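Local coordinates for protein ribokinase, putative (Burkholderia thailandensis, PDB 3B1N) that probably phosphorylates nucleosides as a pfkB-family (ribokinase-like) kinase, here holding ADP together with the nucleoside mizoribine, at residues Ala50-Tyr55 / Gly288-Ala293. Numbering follows the deposited sequence. Where two conformers were deposited one is given.
With MZR (5-hydroxy-1-(beta-D-ribofuranosyl)-1H-imidazole-4-carboxamide), chain F.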
loop_
_atom_site.group_PDB
_atom_site.type_symbol
_atom_site.label_atom_id
_atom_site.label_comp_id
_atom_site.label_asym_id
_atom_site.label_seq_id
_atom_site.Cartn_x
_atom_site.Cartn_y
_atom_site.Cartn_z
ATOM N N ALA B 50 12.235 6.859 -14.535
ATOM C CA ALA B 50 13.292 7.573 -15.275
ATOM C C ALA B 50 14.293 8.173 -14.327
ATOM O O ALA B 50 15.492 8.174 -14.633
ATOM C CB ALA B 50 12.722 8.657 -16.190
ATOM N N GLY B 51 13.846 8.713 -13.204
ATOM C CA GLY B 51 14.792 9.311 -12.252
ATOM C C GLY B 51 15.718 8.188 -11.747
ATOM O O GLY B 51 16.950 8.388 -11.642
ATOM N N ASN B 52 15.125 7.056 -11.380
ATOM C CA ASN B 52 15.931 5.962 -10.794
ATOM C C ASN B 52 16.944 5.393 -11.771
ATOM O O ASN B 52 18.102 5.170 -11.417
ATOM C CB ASN B 52 14.983 4.840 -10.355
ATOM C CG ASN B 52 13.994 5.285 -9.260
ATOM O OD1 ASN B 52 14.168 6.287 -8.564
ATOM N ND2 ASN B 52 12.975 4.443 -9.074
ATOM N N ILE B 53 16.503 5.165 -13.002
ATOM C CA ILE B 53 17.384 4.535 -13.983
ATOM C C ILE B 53 18.480 5.514 -14.338
ATOM O O ILE B 53 19.641 5.101 -14.443
ATOM C CB ILE B 53 16.576 4.090 -15.236
ATOM C CG1 ILE B 53 15.631 2.933 -14.889
ATOM C CG2 ILE B 53 17.557 3.700 -16.398
ATOM C CD1 ILE B 53 14.556 2.724 -15.949
ATOM N N ALA B 54 18.116 6.787 -14.538
ATOM C CA ALA B 54 19.153 7.785 -14.837
ATOM C C ALA B 54 20.122 7.920 -13.689
ATOM O O ALA B 54 21.318 8.134 -13.912
ATOM C CB ALA B 54 18.530 9.126 -15.166
ATOM N N TYR B 55 19.647 7.849 -12.438
ATOM C CA TYR B 55 20.550 8.000 -11.283
ATOM C C TYR B 55 21.616 6.880 -11.337
ATOM O O TYR B 55 22.802 7.157 -11.102
ATOM C CB TYR B 55 19.723 7.945 -9.984
ATOM C CG TYR B 55 20.567 8.048 -8.736
ATOM C CD1 TYR B 55 21.041 9.283 -8.305
ATOM C CD2 TYR B 55 20.890 6.912 -8.029
ATOM C CE1 TYR B 55 21.867 9.381 -7.184
ATOM C CE2 TYR B 55 21.695 7.010 -6.873
ATOM C CZ TYR B 55 22.168 8.221 -6.486
ATOM O OH TYR B 55 22.978 8.365 -5.361
ATOM N N GLY B 288 15.113 3.972 -0.064
ATOM C CA GLY B 288 14.814 4.910 -1.137
ATOM C C GLY B 288 15.416 4.303 -2.398
ATOM O O GLY B 288 16.417 3.574 -2.329
ATOM N N PRO B 289 14.876 4.640 -3.568
ATOM C CA PRO B 289 15.470 4.117 -4.815
ATOM C C PRO B 289 16.800 4.773 -5.183
ATOM O O PRO B 289 17.518 4.163 -5.983
ATOM C CB PRO B 289 14.391 4.395 -5.880
ATOM C CG PRO B 289 13.473 5.384 -5.257
ATOM C CD PRO B 289 13.558 5.287 -3.781
ATOM N N GLN B 290 17.136 5.959 -4.640
ATOM C CA GLN B 290 18.339 6.667 -5.100
ATOM C C GLN B 290 19.270 7.108 -3.969
ATOM O O GLN B 290 20.133 7.959 -4.180
ATOM C CB GLN B 290 17.956 7.891 -5.944
ATOM C CG GLN B 290 17.110 7.612 -7.197
ATOM C CD GLN B 290 16.646 8.923 -7.845
ATOM O OE1 GLN B 290 17.366 9.959 -7.763
ATOM N NE2 GLN B 290 15.540 8.879 -8.570
ATOM N N THR B 291 19.181 6.524 -2.784
ATOM C CA THR B 291 20.059 7.045 -1.735
ATOM C C THR B 291 21.421 6.359 -1.682
ATOM O O THR B 291 22.389 6.983 -1.204
ATOM C CB THR B 291 19.389 7.106 -0.374
ATOM O OG1 THR B 291 19.219 5.782 0.135
ATOM C CG2 THR B 291 18.048 7.776 -0.514
ATOM N N TYR B 292 21.517 5.130 -2.196
ATOM C CA TYR B 292 22.832 4.523 -2.412
ATOM C C TYR B 292 23.708 5.440 -3.254
ATOM O O TYR B 292 23.251 6.026 -4.233
ATOM C CB TYR B 292 22.721 3.112 -3.005
ATOM C CG TYR B 292 22.375 3.012 -4.496
ATOM C CD1 TYR B 292 21.193 3.568 -5.013
ATOM C CD2 TYR B 292 23.255 2.372 -5.375
ATOM C CE1 TYR B 292 20.919 3.444 -6.379
ATOM C CE2 TYR B 292 22.989 2.243 -6.723
ATOM C CZ TYR B 292 21.797 2.820 -7.216
ATOM O OH TYR B 292 21.556 2.715 -8.564
ATOM N N ALA B 293 24.937 5.658 -2.801
ATOM C CA ALA B 293 25.811 6.573 -3.510
ATOM C C ALA B 293 27.252 6.031 -3.561
ATOM O O ALA B 293 28.204 6.741 -3.119
ATOM C CB ALA B 293 25.756 7.978 -2.839
HETATM N N1 MZR F . 3.774 4.366 -13.591
HETATM O O3 MZR F . 6.257 4.888 -12.429
HETATM C C4 MZR F . 5.652 4.140 -11.396
HETATM C C5 MZR F . 4.322 3.574 -11.429
HETATM C C6 MZR F . 3.360 3.700 -12.526
HETATM O O6 MZR F . 2.244 3.172 -12.334
HETATM N N7 MZR F . 4.218 2.959 -10.219
HETATM C C8 MZR F . 5.376 3.135 -9.542
HETATM N N9 MZR F . 6.277 3.868 -10.258
HETATM C "C1'" MZR F . 7.653 4.214 -9.866
HETATM C "C2'" MZR F . 7.865 4.771 -8.469
HETATM O "O2'" MZR F . 7.824 6.189 -8.593
HETATM C "C3'" MZR F . 9.230 4.153 -8.071
HETATM O "O3'" MZR F . 10.294 5.072 -7.808
HETATM C "C4'" MZR F . 9.586 3.241 -9.214
HETATM O "O4'" MZR F . 8.338 2.966 -9.824
HETATM C "C5'" MZR F . 10.227 1.965 -8.722
HETATM O "O5'" MZR F . 10.553 1.189 -9.906
HETATM O O HOH W 1 17.568 11.242 -10.425
HETATM O O HOH W 2 19.116 3.685 -9.286
#
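Asn52 OD1 accepts a nearly straight hydrogen bond from Gln290 NE2 (2.9 Å), received on a lone pair in the carbonyl plane. The side chains cross at about a right angle, with the amide planes 82° apart. Pro289 CB packs 3.3 Å from the same OD1, an apolar neighbour that adds no competing donor. The other branch of the amide, ND2, donates to O3' of the mizoribine ribose (3.0 Å) and to Asp253 OD2; an amide suits a place that needs an acceptor and a donor side by side. Gly51, having no side chain, leaves room for Gln290 NE2.

Tyr55 takes a trans chi1 (178°), which sends its ring out over Gln290. Gln290 CB lies over one face of that ring in a CH-pi contact, 3.8 Å from the centroid, while the hydroxyl OH donates to Tyr292 O at 2.6 Å; tyrosine supplies both the face and the donor. The rings of Tyr55 and Tyr292 form an offset edge-to-face pair, planes at 68°, with Tyr55 CE2 3.7 Å from Tyr292 CE1. One water joins Gly51 O to Gln290 OE1, and another joins Asn52 O to Tyr292 OH.

Farther out, Tyr78 and Arg81 bond the Gln290 amide at NE2 and OE1, which probably fixes its rotation and so helps to orient Asn52. The loop before helix 296-307 thus lies behind Asn52 of helix 49-59 as a second shell of the nucleoside pocket in this ribokinase-like fold.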